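Long-range contact in tyrosine-protein kinase receptor torso (Bombyx mori, PDB 5AOQ), which binds the neurohormone PTTH and thereby stimulates MAPK signaling that leads to ERK phosphorylation in the control of metamorphosis: residues Y155-G167 and Y171-G183. Numbering follows the deposited sequence.
Sequences YNVTQEFKYIILG and YTINGKFVWNTTG. With NAG (2-acetamido-2-deoxy-beta-D-glucopyranose), chain E; NAG (2-acetamido-2-deoxy-beta-D-glucopyranose), chain B.
F177 packs against both F161 and Y163 on the inward side of a two-stranded antiparallel ribbon. Its CD2 lies 3.6 Å from F161 CB, and its CZ approaches CE1 of Y163 at 4.2 Å. CG stands anti to the carbonyl carbon (chi1 -62°), which leans the ring toward strand 159-167. Y239 meets the same ring edge-to-face. Cut back to alanine, this position would probably leave a gap beside F161 and Y163 and cost Y239 its edge-to-face partner. G175 sits beside Y163, its CA 3.7 Å from CD1 of that ring. The two strands form a long beta hairpin in the second FN3 domain, which is involved in binding the PTTH dimer, and 212-218 extends the sheet beyond 171-179. Paired backbone bonds run from E160-V178 to L166-T172. The other face is looser. There E160, K162, I164 and L166 are exposed, and the K162 and K176 chains lead away from the ribbon. At the open end, N180 carries an N-linked glycan on ND2. Its OD1 accepts a nearly straight bond from T158 N (3.0 Å, 168° at the hydrogen) and a weak one from T158 OG1. Nearby, V157 CB rests 3.7 Å from W179 CD1.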
loop_
_atom_site.group_PDB
_atom_site.type_symbol
_atom_site.label_atom_id
_atom_site.label_comp_id
_atom_site.label_asym_id
_atom_site.label_seq_id
_atom_site.Cartn_x
_atom_site.Cartn_y
_atom_site.Cartn_z
ATOM N N TYR A 155 -17.691 -13.333 27.543
ATOM C CA TYR A 155 -16.320 -13.474 27.071
ATOM C C TYR A 155 -16.302 -13.805 25.578
ATOM O O TYR A 155 -15.256 -13.738 24.932
ATOM C CB TYR A 155 -15.591 -14.562 27.865
ATOM C CG TYR A 155 -14.080 -14.493 27.781
ATOM C CD1 TYR A 155 -13.356 -13.685 28.650
ATOM C CD2 TYR A 155 -13.378 -15.233 26.839
ATOM C CE1 TYR A 155 -11.978 -13.616 28.583
ATOM C CE2 TYR A 155 -11.997 -15.170 26.765
ATOM C CZ TYR A 155 -11.304 -14.359 27.639
ATOM O OH TYR A 155 -9.930 -14.291 27.571
ATOM N N ASN A 156 -17.466 -14.162 25.037
ATOM C CA ASN A 156 -17.588 -14.503 23.621
ATOM C C ASN A 156 -18.975 -14.213 23.052
ATOM O O ASN A 156 -19.964 -14.783 23.500
ATOM C CB ASN A 156 -17.257 -15.981 23.411
ATOM C CG ASN A 156 -17.016 -16.327 21.953
ATOM O OD1 ASN A 156 -17.769 -15.915 21.072
ATOM N ND2 ASN A 156 -15.964 -17.094 21.694
ATOM N N VAL A 157 -19.038 -13.348 22.045
ATOM C CA VAL A 157 -20.315 -12.955 21.456
ATOM C C VAL A 157 -20.913 -14.087 20.619
ATOM O O VAL A 157 -20.193 -14.813 19.939
ATOM C CB VAL A 157 -20.166 -11.690 20.570
ATOM C CG1 VAL A 157 -19.813 -10.474 21.414
ATOM C CG2 VAL A 157 -19.137 -11.905 19.460
ATOM N N THR A 158 -22.233 -14.241 20.696
ATOM C CA THR A 158 -22.949 -15.277 19.951
ATOM C C THR A 158 -23.836 -14.615 18.905
ATOM O O THR A 158 -24.628 -13.723 19.218
ATOM C CB THR A 158 -23.799 -16.173 20.868
ATOM O OG1 THR A 158 -24.714 -15.368 21.623
ATOM C CG2 THR A 158 -22.906 -16.961 21.817
ATOM N N GLN A 159 -23.699 -15.066 17.664
ATOM C CA GLN A 159 -24.234 -14.351 16.512
ATOM C C GLN A 159 -25.424 -15.052 15.868
ATOM O O GLN A 159 -25.384 -16.257 15.613
ATOM C CB GLN A 159 -23.133 -14.173 15.465
ATOM C CG GLN A 159 -21.766 -13.866 16.055
ATOM C CD GLN A 159 -20.676 -13.814 15.007
ATOM O OE1 GLN A 159 -20.938 -13.959 13.813
ATOM N NE2 GLN A 159 -19.440 -13.619 15.451
ATOM N N GLU A 160 -26.480 -14.285 15.615
ATOM C CA GLU A 160 -27.598 -14.760 14.812
ATOM C C GLU A 160 -27.552 -14.031 13.477
ATOM O O GLU A 160 -26.986 -12.941 13.373
ATOM C CB GLU A 160 -28.935 -14.528 15.522
ATOM C CG GLU A 160 -29.384 -13.077 15.584
ATOM C CD GLU A 160 -30.706 -12.910 16.313
ATOM O OE1 GLU A 160 -31.050 -13.786 17.136
ATOM O OE2 GLU A 160 -31.404 -11.906 16.060
ATOM N N PHE A 161 -28.149 -14.635 12.459
ATOM C CA PHE A 161 -28.080 -14.103 11.107
ATOM C C PHE A 161 -29.327 -14.441 10.304
ATOM O O PHE A 161 -29.963 -15.471 10.530
ATOM C CB PHE A 161 -26.837 -14.648 10.408
ATOM C CG PHE A 161 -26.567 -16.092 10.712
ATOM C CD1 PHE A 161 -27.152 -17.092 9.961
ATOM C CD2 PHE A 161 -25.739 -16.448 11.763
ATOM C CE1 PHE A 161 -26.911 -18.423 10.243
ATOM C CE2 PHE A 161 -25.498 -17.776 12.052
ATOM C CZ PHE A 161 -26.082 -18.764 11.291
ATOM N N LYS A 162 -29.666 -13.564 9.364
ATOM C CA LYS A 162 -30.808 -13.775 8.483
ATOM C C LYS A 162 -30.417 -13.457 7.049
ATOM O O LYS A 162 -29.550 -12.615 6.808
ATOM C CB LYS A 162 -31.996 -12.913 8.912
ATOM C CG LYS A 162 -32.602 -13.309 10.247
ATOM C CD LYS A 162 -33.759 -12.395 10.618
ATOM C CE LYS A 162 -34.451 -12.859 11.890
ATOM N NZ LYS A 162 -35.530 -11.923 12.314
ATOM N N TYR A 163 -31.060 -14.134 6.103
ATOM C CA TYR A 163 -30.766 -13.946 4.689
ATOM C C TYR A 163 -32.024 -13.622 3.906
ATOM O O TYR A 163 -33.127 -14.019 4.283
ATOM C CB TYR A 163 -30.106 -15.198 4.118
ATOM C CG TYR A 163 -28.934 -15.667 4.939
ATOM C CD1 TYR A 163 -27.662 -15.159 4.722
ATOM C CD2 TYR A 163 -29.102 -16.608 5.944
ATOM C CE1 TYR A 163 -26.590 -15.581 5.477
ATOM C CE2 TYR A 163 -28.036 -17.035 6.703
ATOM C CZ TYR A 163 -26.782 -16.519 6.467
ATOM O OH TYR A 163 -25.716 -16.942 7.223
ATOM N N ILE A 164 -31.842 -12.895 2.810
ATOM C CA ILE A 164 -32.936 -12.577 1.910
ATOM C C ILE A 164 -32.445 -12.693 0.474
ATOM O O ILE A 164 -31.457 -12.063 0.085
ATOM C CB ILE A 164 -33.495 -11.162 2.173
ATOM C CG1 ILE A 164 -34.032 -11.073 3.605
ATOM C CG2 ILE A 164 -34.589 -10.821 1.162
ATOM C CD1 ILE A 164 -34.538 -9.704 4.009
ATOM N N ILE A 165 -33.137 -13.523 -0.298
ATOM C CA ILE A 165 -32.845 -13.681 -1.714
ATOM C C ILE A 165 -33.639 -12.657 -2.515
ATOM O O ILE A 165 -34.783 -12.347 -2.181
ATOM C CB ILE A 165 -33.167 -15.110 -2.208
ATOM C CG1 ILE A 165 -32.729 -15.273 -3.663
ATOM C CG2 ILE A 165 -34.655 -15.427 -2.047
ATOM C CD1 ILE A 165 -32.758 -16.706 -4.163
ATOM N N LEU A 166 -33.019 -12.137 -3.568
ATOM C CA LEU A 166 -33.622 -11.100 -4.398
ATOM C C LEU A 166 -33.472 -11.449 -5.872
ATOM O O LEU A 166 -32.450 -11.998 -6.289
ATOM C CB LEU A 166 -32.995 -9.736 -4.106
ATOM C CG LEU A 166 -33.046 -9.287 -2.645
ATOM C CD1 LEU A 166 -32.183 -8.054 -2.432
ATOM C CD2 LEU A 166 -34.481 -9.017 -2.213
ATOM N N GLY A 167 -34.498 -11.113 -6.651
ATOM C CA GLY A 167 -34.555 -11.456 -8.059
ATOM C C GLY A 167 -34.380 -10.248 -8.957
ATOM O O GLY A 167 -35.095 -9.252 -8.842
ATOM N N TYR A 171 -30.388 -14.039 -9.698
ATOM C CA TYR A 171 -30.743 -13.874 -8.284
ATOM C C TYR A 171 -29.528 -13.581 -7.402
ATOM O O TYR A 171 -28.420 -14.042 -7.681
ATOM C CB TYR A 171 -31.488 -15.111 -7.775
ATOM C CG TYR A 171 -32.994 -15.029 -7.959
ATOM C CD1 TYR A 171 -33.556 -14.799 -9.205
ATOM C CD2 TYR A 171 -33.849 -15.161 -6.876
ATOM C CE1 TYR A 171 -34.928 -14.713 -9.364
ATOM C CE2 TYR A 171 -35.218 -15.082 -7.027
ATOM C CZ TYR A 171 -35.753 -14.858 -8.274
ATOM O OH TYR A 171 -37.117 -14.777 -8.430
ATOM N N THR A 172 -29.753 -12.810 -6.337
ATOM C CA THR A 172 -28.689 -12.413 -5.412
ATOM C C THR A 172 -29.130 -12.509 -3.950
ATOM O O THR A 172 -30.282 -12.231 -3.619
ATOM C CB THR A 172 -28.214 -10.970 -5.690
ATOM O OG1 THR A 172 -27.823 -10.846 -7.063
ATOM C CG2 THR A 172 -27.033 -10.602 -4.794
ATOM N N ILE A 173 -28.194 -12.899 -3.086
ATOM C CA ILE A 173 -28.456 -13.080 -1.659
ATOM C C ILE A 173 -27.854 -11.962 -0.811
ATOM O O ILE A 173 -26.662 -11.667 -0.915
ATOM C CB ILE A 173 -27.886 -14.424 -1.146
ATOM C CG1 ILE A 173 -28.360 -15.591 -2.020
ATOM C CG2 ILE A 173 -28.270 -14.651 0.316
ATOM C CD1 ILE A 173 -29.853 -15.813 -1.997
ATOM N N ASN A 174 -28.690 -11.346 0.023
ATOM C CA ASN A 174 -28.226 -10.380 1.019
ATOM C C ASN A 174 -28.386 -10.955 2.423
ATOM O O ASN A 174 -29.439 -11.497 2.759
ATOM C CB ASN A 174 -28.992 -9.059 0.901
ATOM C CG ASN A 174 -28.524 -8.208 -0.269
ATOM O OD1 ASN A 174 -27.394 -8.340 -0.739
ATOM N ND2 ASN A 174 -29.394 -7.324 -0.739
ATOM N N GLY A 175 -27.338 -10.837 3.235
ATOM C CA GLY A 175 -27.322 -11.432 4.561
ATOM C C GLY A 175 -27.034 -10.432 5.665
ATOM O O GLY A 175 -26.021 -9.733 5.634
ATOM N N LYS A 176 -27.930 -10.378 6.648
ATOM C CA LYS A 176 -27.790 -9.472 7.786
ATOM C C LYS A 176 -27.413 -10.241 9.049
ATOM O O LYS A 176 -27.971 -11.304 9.329
ATOM C CB LYS A 176 -29.084 -8.688 8.008
ATOM C CG LYS A 176 -28.984 -7.624 9.093
ATOM C CD LYS A 176 -30.258 -6.797 9.205
ATOM C CE LYS A 176 -30.468 -5.903 7.990
ATOM N NZ LYS A 176 -31.652 -5.017 8.144
ATOM N N PHE A 177 -26.469 -9.688 9.807
ATOM C CA PHE A 177 -25.891 -10.359 10.969
ATOM C C PHE A 177 -26.041 -9.515 12.229
ATOM O O PHE A 177 -25.903 -8.290 12.187
ATOM C CB PHE A 177 -24.411 -10.662 10.725
ATOM C CG PHE A 177 -24.161 -11.586 9.567
ATOM C CD1 PHE A 177 -24.346 -11.151 8.264
ATOM C CD2 PHE A 177 -23.729 -12.884 9.778
ATOM C CE1 PHE A 177 -24.117 -11.996 7.198
ATOM C CE2 PHE A 177 -23.497 -13.733 8.714
ATOM C CZ PHE A 177 -23.692 -13.287 7.422
ATOM N N VAL A 178 -26.320 -10.181 13.347
ATOM C CA VAL A 178 -26.495 -9.515 14.635
ATOM C C VAL A 178 -25.958 -10.414 15.749
ATOM O O VAL A 178 -25.923 -11.635 15.603
ATOM C CB VAL A 178 -27.983 -9.176 14.900
ATOM C CG1 VAL A 178 -28.167 -8.526 16.267
ATOM C CG2 VAL A 178 -28.531 -8.266 13.808
ATOM N N TRP A 179 -25.537 -9.811 16.858
ATOM C CA TRP A 179 -25.062 -10.574 18.009
ATOM C C TRP A 179 -25.351 -9.852 19.322
ATOM O O TRP A 179 -25.554 -8.638 19.340
ATOM C CB TRP A 179 -23.564 -10.852 17.871
ATOM C CG TRP A 179 -22.720 -9.617 17.760
ATOM C CD1 TRP A 179 -21.991 -9.027 18.753
ATOM C CD2 TRP A 179 -22.514 -8.820 16.586
ATOM N NE1 TRP A 179 -21.345 -7.915 18.269
ATOM C CE2 TRP A 179 -21.650 -7.766 16.942
ATOM C CE3 TRP A 179 -22.976 -8.896 15.268
ATOM C CZ2 TRP A 179 -21.239 -6.797 16.029
ATOM C CZ3 TRP A 179 -22.568 -7.931 14.365
ATOM C CH2 TRP A 179 -21.709 -6.897 14.750
ATOM N N ASN A 180 -25.369 -10.607 20.418
ATOM C CA ASN A 180 -25.697 -10.045 21.725
ATOM C C ASN A 180 -24.557 -9.233 22.324
ATOM O O ASN A 180 -23.386 -9.462 22.025
ATOM C CB ASN A 180 -26.114 -11.153 22.701
ATOM C CG ASN A 180 -24.997 -12.149 22.994
ATOM O OD1 ASN A 180 -24.101 -12.359 22.176
ATOM N ND2 ASN A 180 -25.062 -12.774 24.177
ATOM N N THR A 181 -24.930 -8.277 23.171
ATOM C CA THR A 181 -23.980 -7.381 23.815
ATOM C C THR A 181 -23.922 -7.658 25.310
ATOM O O THR A 181 -24.881 -8.157 25.898
ATOM C CB THR A 181 -24.357 -5.904 23.595
ATOM O OG1 THR A 181 -25.553 -5.598 24.322
ATOM C CG2 THR A 181 -24.575 -5.617 22.116
ATOM N N THR A 182 -22.788 -7.332 25.917
ATOM C CA THR A 182 -22.613 -7.492 27.355
ATOM C C THR A 182 -23.429 -6.453 28.112
ATOM O O THR A 182 -24.162 -5.666 27.514
ATOM C CB THR A 182 -21.131 -7.372 27.769
ATOM O OG1 THR A 182 -21.037 -7.318 29.198
ATOM C CG2 THR A 182 -20.491 -6.119 27.177
ATOM N N GLY A 183 -23.297 -6.455 29.433
ATOM C CA GLY A 183 -24.024 -5.521 30.271
ATOM C C GLY A 183 -23.547 -4.093 30.088
ATOM O O GLY A 183 -24.322 -3.149 30.236
HETATM C C1 NAG E . -24.123 -13.782 24.619
HETATM C C2 NAG E . -23.020 -13.344 25.582
HETATM C C3 NAG E . -22.120 -14.531 25.933
HETATM C C4 NAG E . -22.938 -15.738 26.385
HETATM C C5 NAG E . -24.082 -16.023 25.414
HETATM C C6 NAG E . -25.037 -17.086 25.911
HETATM C C7 NAG E . -22.263 -11.003 25.431
HETATM C C8 NAG E . -21.364 -10.041 24.713
HETATM N N2 NAG E . -22.222 -12.266 25.000
HETATM O O3 NAG E . -21.214 -14.148 26.962
HETATM O O4 NAG E . -22.101 -16.890 26.400
HETATM O O5 NAG E . -24.859 -14.837 25.204
HETATM O O6 NAG E . -24.693 -17.548 27.210
HETATM O O7 NAG E . -22.996 -10.646 26.346
HETATM C C1 NAG B . -21.582 -17.228 27.701
HETATM C C2 NAG B . -21.552 -18.743 27.834
HETATM C C3 NAG B . -21.050 -19.132 29.218
HETATM C C4 NAG B . -19.695 -18.487 29.486
HETATM C C5 NAG B . -19.745 -16.980 29.228
HETATM C C6 NAG B . -18.379 -16.334 29.290
HETATM C C7 NAG B . -23.041 -20.519 27.011
HETATM C C8 NAG B . -24.463 -20.956 26.822
HETATM N N2 NAG B . -22.864 -19.321 27.581
HETATM O O3 NAG B . -20.940 -20.548 29.307
HETATM O O4 NAG B . -19.315 -18.710 30.839
HETATM O O5 NAG B . -20.270 -16.707 27.918
HETATM O O6 NAG B . -18.452 -14.934 29.056
HETATM O O7 NAG B . -22.094 -21.221 26.664
#